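Local atomic coordinates of lipase, class 3 (Penicillium roqueforti FM164, PDB entry 6L7N), a protein that probably hydrolyses the ester bonds of lipids, as a fungal class 3 lipase of the alpha/beta-hydrolase fold. Residues A[90-95]-A[204-209]; A[153-158]-A[176-181]; A[199-204]-A[262-267]. One frame throughout, in Å; residues are numbered along the deposited sequence.

Interaction 1. Residues A[90-95]-A[204-209]; sequences NWVSDA and PKLPLL
W91 and V92 sit on helix 88-94, which by its place and its R-N-W sequence probably forms the lid of this class 3 lipase, and both pack against L206 of the loop that follows strand 193-198. Both contacts are apolar. L206 is buried, and its side chain sets out toward the helix. The far end of the W91 indole, at CH2, lies 3.7 Å from L206 CB. W91 CZ3 is 3.8 Å from L206 CB, which meets the ring at a slant. W91 and L206 run past each other in opposite directions. The indole extends from the helix because W91 CG is anti to the backbone N (chi1 -177°). Its edge also comes near L206 O, which lies in the ring plane, 3.9 Å from W91 CH2.

In fungal lipases of this family the lid is a short surface helix that can shield the active site. Here V92 lies near the proposed catalytic triad and W91 near the nucleophile elbow, consistent with that role. The L206 branch ending in CD1 turns to the valine. L206 CD1 lies 4.1 Å from V92 CG1 and 4.0 Å from V92 CA. The valine and leucine side chains stand nearly perpendicular.

The W91 ring meets the ring of F97 with planes about 60° apart, and W91 also touches P176. V92 packs on L255 as well. The peptide bond from L206 to P207 is cis.

Interaction 2. Residues A[153-158]-A[176-181]; sequences ATLAVA and PRVANV
V178 packs on T154 and L155 of helix 148-161, the helix that follows the proposed nucleophile elbow of the alpha/beta-hydrolase fold. This helix joins the parallel, neighbouring strands 140-146 and 169-173 in a beta-alpha-beta crossover. V178 lies on the chain just after the second strand. Its side chain sets out toward the helix.

The polar groups of T154 and N180 bond elsewhere. The hydroxyl of T154 turns back along its own helix, and OG1 is hydrogen-bonded to A150 O. That leaves the methyl of T154 for the valine. On the other segment, N180 is the N-cap of helix 181-190: its OD1 accepts from L183 N and also from L109 N.

The cross-segment contacts are apolar, and all three residues are buried. One methyl, V178 CG2, meets both helix residues. V178 CG2 is 3.8 Å from L155 CD2 and 3.9 Å from T154 CG2. With chi1 at -47°, V178 CG1 points away from the carbonyl carbon and CG2 is placed between the backbone N and that carbon, facing the helix. The leucine and valine side chains run alongside each other, pointing opposite ways. L155 also touches F114 and W115 of helix 112-135. V178 also touches A151, one turn back along its partner helix. The same valine meets the leucine further back along the two side chains. V178 CB stands 4.1 Å from L155 CG, the branch point of the leucine.

Interaction 3. Residues A[199-204]-A[262-267]; sequences TDDPVP and KWYFMK
Y264 meets D201, the probable acid of a Ser-His-Asp triad with S147 and H261 in this lipase. Y264 OH donates a hydrogen bond to D201 OD2 over 2.6 Å. D201 OD2 accepts with its anti lone pair, on the side away from OD1. The carboxylate and the phenol ring are turned 70° from each other, and OD2 sits at the ring edge, near its plane. The side chain of D201 sets out toward the 262-267 segment, and CG anti to the backbone N (chi1 -177°) carries the carboxylate to the phenol.

The same OD2 is also hydrogen-bonded to H261 ND1. D201 OD1 accepts from V203 N at 3.0 Å and closes an Asx turn. That N-H arrives from above the carboxylate plane. Together these bonds hold the carboxylate from both of its oxygens. A leucine in place of D201 would probably leave Y264 OH and H261 ND1 without their common acceptor and V203 N without the bond that closes its turn.

P204 adds a small contact beside the hydrogen bond: its ring carbon CG lies 3.8 Å from Y264 OH.

How the interactions relate
Interactions 2 and 3 are buried, while interaction 1 is only partly so, and joins the probable lid helix to a loop. Interactions 1 and 2 are apolar. Interaction 3 is polar and rests on one short hydrogen bond at the proposed catalytic acid. Interactions 1 and 3 share P204, and the loop after strand 193-198 serves both. V203 bridges them: its CG2 lies 3.7 Å from V92 CG2. Interactions 1 and 2 meet at R177, whose backbone N probably bonds L206 O and whose NH1 probably bonds P207 O. Interactions 2 and 3 touch more lightly, with P176 CG 4.0 Å from V203 CG1.

Interaction 1. Residues A[90-95]-A[204-209]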
ATOM      1  N   ASN A  90     -18.392  -1.256   0.457  1.00  7.61           N
ATOM      2  CA  ASN A  90     -19.256  -0.192  -0.051  1.00  8.46           C
ATOM      3  C   ASN A  90     -18.567   0.602  -1.143  1.00 10.12           C
ATOM      4  O   ASN A  90     -19.231   1.101  -2.058  1.00  9.09           O
ATOM      5  CB  ASN A  90     -19.686   0.738   1.081  1.00 10.76           C
ATOM      6  CG  ASN A  90     -20.654   0.070   2.013  1.00 11.55           C
ATOM      7  OD1 ASN A  90     -20.818  -1.149   1.965  1.00 18.21           O
ATOM      8  ND2 ASN A  90     -21.292   0.848   2.876  1.00 12.48           N
ATOM      9  N   TRP A  91     -17.241   0.715  -1.060  1.00  7.13           N
ATOM     10  CA  TRP A  91     -16.459   1.371  -2.097  1.00  5.00           C
ATOM     11  C   TRP A  91     -16.546   0.599  -3.409  1.00  9.31           C
ATOM     12  O   TRP A  91     -16.819   1.177  -4.464  1.00 11.79           O
ATOM     13  CB  TRP A  91     -15.005   1.509  -1.597  1.00  6.24           C
ATOM     14  CG  TRP A  91     -14.049   2.225  -2.494  1.00  7.15           C
ATOM     15  CD1 TRP A  91     -13.773   3.562  -2.510  1.00  9.76           C
ATOM     16  CD2 TRP A  91     -13.217   1.627  -3.487  1.00  7.32           C
ATOM     17  NE1 TRP A  91     -12.822   3.839  -3.476  1.00  8.50           N
ATOM     18  CE2 TRP A  91     -12.462   2.665  -4.086  1.00  7.73           C
ATOM     19  CE3 TRP A  91     -13.028   0.311  -3.925  1.00  7.56           C
ATOM     20  CZ2 TRP A  91     -11.547   2.428  -5.113  1.00  7.89           C
ATOM     21  CZ3 TRP A  91     -12.110   0.072  -4.940  1.00  6.86           C
ATOM     22  CH2 TRP A  91     -11.376   1.127  -5.518  1.00  6.51           C
ATOM     23  N   VAL A  92     -16.362  -0.723  -3.355  1.00  6.98           N
ATOM     24  CA  VAL A  92     -16.524  -1.547  -4.557  1.00  5.43           C
ATOM     25  C   VAL A  92     -17.928  -1.383  -5.129  1.00 10.53           C
ATOM     26  O   VAL A  92     -18.118  -1.184  -6.336  1.00  9.54           O
ATOM     27  CB  VAL A  92     -16.226  -3.024  -4.237  1.00  8.72           C
ATOM     28  CG1 VAL A  92     -16.618  -3.928  -5.413  1.00  5.71           C
ATOM     29  CG2 VAL A  92     -14.758  -3.209  -3.852  1.00  8.44           C
ATOM     30  N   SER A  93     -18.933  -1.441  -4.263  1.00  8.75           N
ATOM     31  CA  SER A  93     -20.296  -1.538  -4.757  1.00 10.33           C
ATOM     32  C   SER A  93     -20.843  -0.206  -5.249  1.00 12.69           C
ATOM     33  O   SER A  93     -21.688  -0.197  -6.150  1.00  7.21           O
ATOM     34  CB  SER A  93     -21.202  -2.124  -3.674  1.00 14.82           C
ATOM     35  OG  SER A  93     -21.066  -1.426  -2.451  1.00 29.96           O
ATOM     36  N   ASP A  94     -20.373   0.925  -4.711  1.00 10.91           N
ATOM     37  CA  ASP A  94     -21.056   2.179  -4.983  1.00 13.17           C
ATOM     38  C   ASP A  94     -20.149   3.390  -5.115  1.00 16.35           C
ATOM     39  O   ASP A  94     -20.657   4.480  -5.400  1.00 13.45           O
ATOM     40  CB  ASP A  94     -22.097   2.470  -3.880  1.00 18.09           C
ATOM     41  CG  ASP A  94     -23.339   1.623  -4.020  1.00  9.44           C
ATOM     42  OD1 ASP A  94     -24.106   1.859  -4.969  1.00 14.94           O
ATOM     43  OD2 ASP A  94     -23.548   0.720  -3.189  1.00 14.98           O
ATOM     44  N   ALA A  95     -18.840   3.254  -4.937  1.00 10.24           N
ATOM     45  CA  ALA A  95     -18.008   4.441  -4.997  1.00 13.04           C
ATOM     46  C   ALA A  95     -17.968   4.995  -6.411  1.00 16.13           C
ATOM     47  O   ALA A  95     -17.891   4.255  -7.395  1.00 12.86           O
ATOM     48  CB  ALA A  95     -16.587   4.153  -4.510  1.00  9.33           C
ATOM     49  N   PRO A 204      -8.392  -4.317  -6.647  1.00  4.65           N
ATOM     50  CA  PRO A 204      -7.425  -3.852  -7.660  1.00  6.84           C
ATOM     51  C   PRO A 204      -8.007  -3.696  -9.052  1.00  7.59           C
ATOM     52  O   PRO A 204      -7.283  -3.274  -9.960  1.00  8.20           O
ATOM     53  CB  PRO A 204      -6.346  -4.949  -7.649  1.00  4.34           C
ATOM     54  CG  PRO A 204      -6.445  -5.555  -6.282  1.00  5.41           C
ATOM     55  CD  PRO A 204      -7.908  -5.536  -5.976  1.00  7.97           C
ATOM     56  N   LYS A 205      -9.262  -4.071  -9.273  1.00  5.87           N
ATOM     57  CA  LYS A 205      -9.868  -3.907 -10.589  1.00  7.51           C
ATOM     58  C   LYS A 205     -10.490  -2.532 -10.778  1.00  9.38           C
ATOM     59  O   LYS A 205     -10.941  -2.211 -11.886  1.00  8.87           O
ATOM     60  CB  LYS A 205     -10.915  -4.997 -10.823  1.00  6.13           C
ATOM     61  CG  LYS A 205     -10.354  -6.412 -10.717  1.00  8.23           C
ATOM     62  CD  LYS A 205     -11.458  -7.438 -10.841  1.00 10.40           C
ATOM     63  CE  LYS A 205     -10.931  -8.865 -10.800  1.00  7.54           C
ATOM     64  NZ  LYS A 205     -12.032  -9.829 -11.181  1.00  9.29           N
ATOM     65  N   LEU A 206     -10.492  -1.704  -9.738  1.00  7.92           N
ATOM     66  CA  LEU A 206     -11.156  -0.415  -9.743  1.00  8.80           C
ATOM     67  C   LEU A 206     -10.174   0.709  -9.420  1.00  6.15           C
ATOM     68  O   LEU A 206      -9.188   0.497  -8.701  1.00  6.28           O
ATOM     69  CB  LEU A 206     -12.317  -0.391  -8.738  1.00  7.50           C
ATOM     70  CG  LEU A 206     -13.549  -1.220  -9.167  1.00 12.66           C
ATOM     71  CD1 LEU A 206     -14.477  -1.541  -8.003  1.00  8.54           C
ATOM     72  CD2 LEU A 206     -14.333  -0.533 -10.289  1.00  8.12           C
ATOM     73  N   PRO A 207     -10.389   1.907  -9.977  1.00  4.59           N
ATOM     74  CA  PRO A 207     -11.357   2.165 -11.064  1.00  6.80           C
ATOM     75  C   PRO A 207     -11.008   1.400 -12.347  1.00  8.21           C
ATOM     76  O   PRO A 207      -9.922   0.881 -12.447  1.00  8.29           O
ATOM     77  CB  PRO A 207     -11.253   3.673 -11.285  1.00  6.26           C
ATOM     78  CG  PRO A 207     -10.721   4.216 -10.010  1.00 10.71           C
ATOM     79  CD  PRO A 207      -9.854   3.151  -9.396  1.00  5.57           C
ATOM     80  N   LEU A 208     -11.935   1.316 -13.297  1.00  8.68           N
ATOM     81  CA  LEU A 208     -11.748   0.457 -14.461  1.00  8.49           C
ATOM     82  C   LEU A 208     -10.779   1.061 -15.463  1.00  7.36           C
ATOM     83  O   LEU A 208     -10.651   2.281 -15.578  1.00  8.15           O
ATOM     84  CB  LEU A 208     -13.086   0.211 -15.164  1.00  8.54           C
ATOM     85  CG  LEU A 208     -14.160  -0.349 -14.248  1.00  8.40           C
ATOM     86  CD1 LEU A 208     -15.519  -0.299 -14.938  1.00 15.06           C
ATOM     87  CD2 LEU A 208     -13.812  -1.772 -13.828  1.00  8.34           C
ATOM     88  N   LEU A 209     -10.112   0.183 -16.217  1.00 10.44           N
ATOM     89  CA  LEU A 209      -9.346   0.645 -17.370  1.00 12.59           C
ATOM     90  C   LEU A 209     -10.198   1.534 -18.256  1.00 10.72           C
ATOM     91  O   LEU A 209      -9.744   2.591 -18.713  1.00 14.35           O
ATOM     92  CB  LEU A 209      -8.823  -0.545 -18.182  1.00 11.97           C
ATOM     93  CG  LEU A 209      -7.592  -1.246 -17.628  1.00 11.41           C
ATOM     94  CD1 LEU A 209      -7.252  -2.445 -18.489  1.00 15.70           C
ATOM     95  CD2 LEU A 209      -6.448  -0.269 -17.566  1.00  9.42           C
TER

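Interaction 2. Residues A[153-158]-A[176-181]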
ATOM      1  N   ALA A 153      -0.774   5.016  -0.124  1.00  6.68           N
ATOM      2  CA  ALA A 153       0.659   4.779  -0.059  1.00  3.62           C
ATOM      3  C   ALA A 153       1.297   5.063  -1.407  1.00  8.28           C
ATOM      4  O   ALA A 153       2.314   5.766  -1.491  1.00  5.10           O
ATOM      5  CB  ALA A 153       0.927   3.337   0.379  1.00  3.17           C
ATOM      6  N   THR A 154       0.656   4.597  -2.478  1.00  4.48           N
ATOM      7  CA  THR A 154       1.217   4.803  -3.806  1.00  4.84           C
ATOM      8  C   THR A 154       1.403   6.290  -4.084  1.00  4.62           C
ATOM      9  O   THR A 154       2.510   6.743  -4.417  1.00  6.44           O
ATOM     10  CB  THR A 154       0.310   4.141  -4.842  1.00  4.22           C
ATOM     11  OG1 THR A 154       0.228   2.731  -4.569  1.00  4.84           O
ATOM     12  CG2 THR A 154       0.849   4.363  -6.239  1.00  4.49           C
ATOM     13  N   LEU A 155       0.360   7.089  -3.840  1.00  5.39           N
ATOM     14  CA  LEU A 155       0.490   8.501  -4.184  1.00  4.29           C
ATOM     15  C   LEU A 155       1.479   9.164  -3.253  1.00  5.54           C
ATOM     16  O   LEU A 155       2.299   9.985  -3.690  1.00  7.31           O
ATOM     17  CB  LEU A 155      -0.866   9.211  -4.141  1.00  4.01           C
ATOM     18  CG  LEU A 155      -1.826   8.699  -5.222  1.00  5.11           C
ATOM     19  CD1 LEU A 155      -3.250   9.116  -4.932  1.00  5.01           C
ATOM     20  CD2 LEU A 155      -1.385   9.243  -6.589  1.00  4.79           C
ATOM     21  N   ALA A 156       1.498   8.732  -1.989  1.00  6.47           N
ATOM     22  CA  ALA A 156       2.453   9.321  -1.067  1.00  3.72           C
ATOM     23  C   ALA A 156       3.869   9.043  -1.543  1.00  6.24           C
ATOM     24  O   ALA A 156       4.691   9.969  -1.655  1.00  8.84           O
ATOM     25  CB  ALA A 156       2.228   8.788   0.349  1.00  4.63           C
ATOM     26  N   VAL A 157       4.144   7.786  -1.921  1.00  5.74           N
ATOM     27  CA  VAL A 157       5.489   7.463  -2.387  1.00  5.57           C
ATOM     28  C   VAL A 157       5.842   8.352  -3.556  1.00  4.97           C
ATOM     29  O   VAL A 157       6.906   8.983  -3.584  1.00  7.37           O
ATOM     30  CB  VAL A 157       5.609   5.991  -2.806  1.00  6.10           C
ATOM     31  CG1 VAL A 157       7.058   5.676  -3.091  1.00 17.19           C
ATOM     32  CG2 VAL A 157       5.142   5.120  -1.779  1.00 18.89           C
ATOM     33  N   ALA A 158       4.937   8.431  -4.534  1.00  7.39           N
ATOM     34  CA  ALA A 158       5.311   9.121  -5.762  1.00  3.46           C
ATOM     35  C   ALA A 158       5.631  10.570  -5.445  1.00  5.24           C
ATOM     36  O   ALA A 158       6.644  11.118  -5.905  1.00  6.75           O
ATOM     37  CB  ALA A 158       4.182   9.011  -6.793  1.00 10.81           C
ATOM     38  N   PRO A 176      -6.089  -0.330  -5.333  1.00  4.64           N
ATOM     39  CA  PRO A 176      -6.837   0.157  -6.500  1.00  6.12           C
ATOM     40  C   PRO A 176      -5.888   0.831  -7.480  1.00  5.70           C
ATOM     41  O   PRO A 176      -4.736   1.125  -7.162  1.00  4.07           O
ATOM     42  CB  PRO A 176      -7.820   1.173  -5.907  1.00  5.03           C
ATOM     43  CG  PRO A 176      -7.781   0.973  -4.405  1.00  5.84           C
ATOM     44  CD  PRO A 176      -6.438   0.387  -4.092  1.00  8.94           C
ATOM     45  N   ARG A 177      -6.384   1.112  -8.684  1.00  5.62           N
ATOM     46  CA  ARG A 177      -5.700   2.078  -9.533  1.00  3.93           C
ATOM     47  C   ARG A 177      -5.851   3.471  -8.928  1.00  5.66           C
ATOM     48  O   ARG A 177      -6.857   3.788  -8.285  1.00  9.90           O
ATOM     49  CB  ARG A 177      -6.269   2.054 -10.957  1.00  6.67           C
ATOM     50  CG  ARG A 177      -6.153   0.690 -11.624  1.00  4.24           C
ATOM     51  CD  ARG A 177      -6.582   0.756 -13.104  1.00  6.06           C
ATOM     52  NE  ARG A 177      -6.262  -0.499 -13.788  1.00  8.26           N
ATOM     53  CZ  ARG A 177      -7.073  -1.548 -13.868  1.00  5.39           C
ATOM     54  NH1 ARG A 177      -8.278  -1.522 -13.308  1.00  7.89           N
ATOM     55  NH2 ARG A 177      -6.680  -2.633 -14.513  1.00  7.69           N
ATOM     56  N   VAL A 178      -4.824   4.301  -9.098  1.00  4.96           N
ATOM     57  CA  VAL A 178      -4.791   5.599  -8.440  1.00  6.30           C
ATOM     58  C   VAL A 178      -4.685   6.751  -9.414  1.00  5.62           C
ATOM     59  O   VAL A 178      -4.740   7.911  -8.984  1.00  7.91           O
ATOM     60  CB  VAL A 178      -3.650   5.677  -7.399  1.00  6.45           C
ATOM     61  CG1 VAL A 178      -3.671   4.457  -6.538  1.00  5.95           C
ATOM     62  CG2 VAL A 178      -2.300   5.839  -8.076  1.00  6.00           C
ATOM     63  N   ALA A 179      -4.560   6.486 -10.712  1.00  6.77           N
ATOM     64  CA  ALA A 179      -4.325   7.603 -11.614  1.00  6.82           C
ATOM     65  C   ALA A 179      -4.451   7.157 -13.061  1.00  7.51           C
ATOM     66  O   ALA A 179      -4.775   6.002 -13.352  1.00  6.00           O
ATOM     67  CB  ALA A 179      -2.947   8.166 -11.366  1.00 15.75           C
ATOM     68  N   ASN A 180      -4.123   8.070 -13.965  1.00  8.22           N
ATOM     69  CA  ASN A 180      -4.290   7.826 -15.387  1.00  7.43           C
ATOM     70  C   ASN A 180      -2.999   7.247 -15.972  1.00 10.51           C
ATOM     71  O   ASN A 180      -2.033   6.969 -15.257  1.00  6.16           O
ATOM     72  CB  ASN A 180      -4.729   9.115 -16.089  1.00  6.14           C
ATOM     73  CG  ASN A 180      -3.741  10.255 -15.919  1.00  8.87           C
ATOM     74  OD1 ASN A 180      -2.754  10.146 -15.188  1.00 11.40           O
ATOM     75  ND2 ASN A 180      -3.957  11.339 -16.670  1.00 10.36           N
ATOM     76  N   VAL A 181      -2.997   7.033 -17.293  1.00  9.87           N
ATOM     77  CA  VAL A 181      -1.813   6.487 -17.969  1.00  9.70           C
ATOM     78  C   VAL A 181      -0.539   7.294 -17.724  1.00  8.31           C
ATOM     79  O   VAL A 181       0.513   6.678 -17.466  1.00  8.04           O
ATOM     80  CB  VAL A 181      -2.100   6.315 -19.468  1.00 10.56           C
ATOM     81  CG1 VAL A 181      -0.847   6.036 -20.133  1.00 19.74           C
ATOM     82  CG2 VAL A 181      -2.998   5.164 -19.728  1.00 22.56           C
TER

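Interaction 3. Residues A[199-204]-A[262-267]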
ATOM      1  N   THR A 199      -5.480 -13.368  -6.879  1.00  9.17           N
ATOM      2  CA  THR A 199      -6.483 -14.059  -7.684  1.00 10.32           C
ATOM      3  C   THR A 199      -7.453 -13.054  -8.292  1.00  8.93           C
ATOM      4  O   THR A 199      -7.029 -12.218  -9.101  1.00 10.11           O
ATOM      5  CB  THR A 199      -7.206 -15.146  -6.861  1.00 12.47           C
ATOM      6  OG1 THR A 199      -7.735 -14.604  -5.641  1.00 11.20           O
ATOM      7  CG2 THR A 199      -6.232 -16.260  -6.508  1.00 11.89           C
ATOM      8  N   ASP A 200      -8.728 -13.087  -7.883  1.00  9.38           N
ATOM      9  CA  ASP A 200      -9.771 -12.272  -8.496  1.00  7.83           C
ATOM     10  C   ASP A 200     -10.312 -11.182  -7.562  1.00  8.87           C
ATOM     11  O   ASP A 200     -11.434 -10.707  -7.757  1.00  7.34           O
ATOM     12  CB  ASP A 200     -10.915 -13.157  -9.014  1.00 10.65           C
ATOM     13  CG  ASP A 200     -11.484 -14.110  -7.955  1.00 18.21           C
ATOM     14  OD1 ASP A 200     -11.231 -13.932  -6.744  1.00  8.79           O
ATOM     15  OD2 ASP A 200     -12.204 -15.057  -8.361  1.00 18.96           O
ATOM     16  N   ASP A 201      -9.527 -10.767  -6.559  1.00  8.55           N
ATOM     17  CA  ASP A 201      -9.834  -9.614  -5.709  1.00  5.67           C
ATOM     18  C   ASP A 201     -10.440  -8.484  -6.541  1.00  8.44           C
ATOM     19  O   ASP A 201      -9.845  -8.063  -7.538  1.00  5.79           O
ATOM     20  CB  ASP A 201      -8.539  -9.171  -5.018  1.00  7.14           C
ATOM     21  CG  ASP A 201      -8.720  -8.010  -4.050  1.00  9.09           C
ATOM     22  OD1 ASP A 201      -9.850  -7.514  -3.850  1.00  5.01           O
ATOM     23  OD2 ASP A 201      -7.680  -7.564  -3.506  1.00  7.24           O
ATOM     24  N   PRO A 202     -11.644  -8.002  -6.201  1.00  7.70           N
ATOM     25  CA  PRO A 202     -12.244  -6.916  -7.001  1.00  9.00           C
ATOM     26  C   PRO A 202     -11.595  -5.565  -6.785  1.00  9.59           C
ATOM     27  O   PRO A 202     -11.675  -4.697  -7.667  1.00  5.09           O
ATOM     28  CB  PRO A 202     -13.704  -6.901  -6.532  1.00  8.01           C
ATOM     29  CG  PRO A 202     -13.666  -7.489  -5.159  1.00  7.17           C
ATOM     30  CD  PRO A 202     -12.587  -8.545  -5.212  1.00  6.20           C
ATOM     31  N   VAL A 203     -10.943  -5.349  -5.652  1.00  6.54           N
ATOM     32  CA  VAL A 203     -10.495  -3.999  -5.332  1.00  8.30           C
ATOM     33  C   VAL A 203      -9.412  -3.522  -6.301  1.00  5.76           C
ATOM     34  O   VAL A 203      -9.514  -2.386  -6.781  1.00  5.37           O
ATOM     35  CB  VAL A 203     -10.058  -3.910  -3.866  1.00  9.09           C
ATOM     36  CG1 VAL A 203      -9.440  -2.542  -3.569  1.00  7.46           C
ATOM     37  CG2 VAL A 203     -11.273  -4.168  -2.976  1.00  7.72           C
ATOM     38  N   PRO A 204      -8.392  -4.317  -6.647  1.00  4.65           N
ATOM     39  CA  PRO A 204      -7.425  -3.852  -7.660  1.00  6.84           C
ATOM     40  C   PRO A 204      -8.007  -3.696  -9.052  1.00  7.59           C
ATOM     41  O   PRO A 204      -7.283  -3.274  -9.960  1.00  8.20           O
ATOM     42  CB  PRO A 204      -6.346  -4.949  -7.649  1.00  4.34           C
ATOM     43  CG  PRO A 204      -6.445  -5.555  -6.282  1.00  5.41           C
ATOM     44  CD  PRO A 204      -7.908  -5.536  -5.976  1.00  7.97           C
ATOM     45  N   LYS A 262      -8.785 -10.030   1.374  1.00 10.16           N
ATOM     46  CA  LYS A 262      -8.200  -9.970   2.705  1.00 14.24           C
ATOM     47  C   LYS A 262      -6.948 -10.819   2.846  1.00 12.27           C
ATOM     48  O   LYS A 262      -6.207 -10.647   3.822  1.00 13.28           O
ATOM     49  CB  LYS A 262      -9.257 -10.359   3.747  1.00 24.67           C
ATOM     50  CG  LYS A 262     -10.507  -9.475   3.605  1.00 26.68           C
ATOM     51  CD  LYS A 262     -10.960  -8.973   4.944  1.00 38.10           C
ATOM     52  CE  LYS A 262     -12.450  -8.693   5.040  1.00 38.03           C
ATOM     53  NZ  LYS A 262     -12.881  -8.591   6.477  1.00 27.76           N
ATOM     54  N   TRP A 263      -6.668 -11.685   1.880  1.00 12.38           N
ATOM     55  CA  TRP A 263      -5.651 -12.724   1.999  1.00 17.03           C
ATOM     56  C   TRP A 263      -4.468 -12.393   1.087  1.00 15.21           C
ATOM     57  O   TRP A 263      -4.411 -12.807  -0.071  1.00 12.14           O
ATOM     58  CB  TRP A 263      -6.272 -14.085   1.678  1.00 17.22           C
ATOM     59  CG  TRP A 263      -7.247 -14.499   2.747  1.00 19.24           C
ATOM     60  CD1 TRP A 263      -8.619 -14.434   2.696  1.00 16.00           C
ATOM     61  CD2 TRP A 263      -6.916 -14.994   4.050  1.00 17.85           C
ATOM     62  NE1 TRP A 263      -9.153 -14.884   3.881  1.00 21.48           N
ATOM     63  CE2 TRP A 263      -8.130 -15.236   4.726  1.00 25.02           C
ATOM     64  CE3 TRP A 263      -5.709 -15.269   4.704  1.00 19.05           C
ATOM     65  CZ2 TRP A 263      -8.171 -15.739   6.029  1.00 28.16           C
ATOM     66  CZ3 TRP A 263      -5.753 -15.772   5.997  1.00 23.50           C
ATOM     67  CH2 TRP A 263      -6.974 -16.000   6.644  1.00 23.81           C
ATOM     68  N   TYR A 264      -3.519 -11.636   1.628  1.00 12.43           N
ATOM     69  CA  TYR A 264      -2.292 -11.260   0.930  1.00 11.55           C
ATOM     70  C   TYR A 264      -1.155 -11.701   1.840  1.00 11.02           C
ATOM     71  O   TYR A 264      -0.684 -10.908   2.657  1.00 11.18           O
ATOM     72  CB  TYR A 264      -2.248  -9.756   0.633  1.00  8.95           C
ATOM     73  CG  TYR A 264      -3.066  -9.358  -0.599  1.00  7.46           C
ATOM     74  CD1 TYR A 264      -4.453  -9.435  -0.592  1.00  9.70           C
ATOM     75  CD2 TYR A 264      -2.440  -8.909  -1.752  1.00  7.92           C
ATOM     76  CE1 TYR A 264      -5.201  -9.079  -1.701  1.00  6.47           C
ATOM     77  CE2 TYR A 264      -3.173  -8.551  -2.868  1.00  6.56           C
ATOM     78  CZ  TYR A 264      -4.550  -8.645  -2.844  1.00  7.87           C
ATOM     79  OH  TYR A 264      -5.272  -8.282  -3.961  1.00  9.49           O
ATOM     80  N   PHE A 265      -0.754 -12.969   1.693  1.00 16.46           N
ATOM     81  CA  PHE A 265       0.216 -13.679   2.529  1.00 20.37           C
ATOM     82  C   PHE A 265      -0.365 -13.978   3.910  1.00 20.11           C
ATOM     83  O   PHE A 265      -0.339 -15.131   4.356  1.00 22.49           O
ATOM     84  CB  PHE A 265       1.537 -12.904   2.636  1.00 15.55           C
ATOM     85  CG  PHE A 265       2.172 -12.618   1.308  1.00 18.41           C
ATOM     86  CD1 PHE A 265       2.774 -13.631   0.587  1.00 23.10           C
ATOM     87  CD2 PHE A 265       2.141 -11.342   0.768  1.00 14.33           C
ATOM     88  CE1 PHE A 265       3.361 -13.380  -0.646  1.00 20.86           C
ATOM     89  CE2 PHE A 265       2.705 -11.077  -0.469  1.00 10.31           C
ATOM     90  CZ  PHE A 265       3.323 -12.094  -1.179  1.00 17.50           C
ATOM     91  N   MET A 266      -0.870 -12.962   4.601  1.00 15.77           N
ATOM     92  CA  MET A 266      -1.571 -13.130   5.870  1.00 16.26           C
ATOM     93  C   MET A 266      -2.975 -12.559   5.757  1.00 19.22           C
ATOM     94  O   MET A 266      -3.368 -12.009   4.725  1.00 15.85           O
ATOM     95  CB  MET A 266      -0.832 -12.447   7.031  1.00 20.33           C
ATOM     96  CG  MET A 266       0.551 -13.008   7.318  1.00 24.12           C
ATOM     97  SD  MET A 266       1.687 -12.622   5.979  1.00 53.11           S
ATOM     98  CE  MET A 266       3.275 -12.838   6.762  1.00 32.36           C
ATOM     99  N   LYS A 267      -3.739 -12.704   6.841  1.00 13.78           N
ATOM    100  CA  LYS A 267      -4.993 -11.974   6.977  1.00 15.05           C
ATOM    101  C   LYS A 267      -4.647 -10.531   7.300  1.00 16.01           C
ATOM    102  O   LYS A 267      -4.521 -10.171   8.475  1.00 15.72           O
ATOM    103  CB  LYS A 267      -5.862 -12.586   8.072  1.00 14.27           C
ATOM    104  CG  LYS A 267      -7.327 -12.287   7.931  1.00 18.89           C
ATOM    105  CD  LYS A 267      -8.124 -13.186   8.859  1.00 27.74           C
ATOM    106  CE  LYS A 267      -9.079 -12.366   9.680  1.00 24.94           C
ATOM    107  NZ  LYS A 267      -9.558 -11.196   8.896  1.00 36.52           N
TER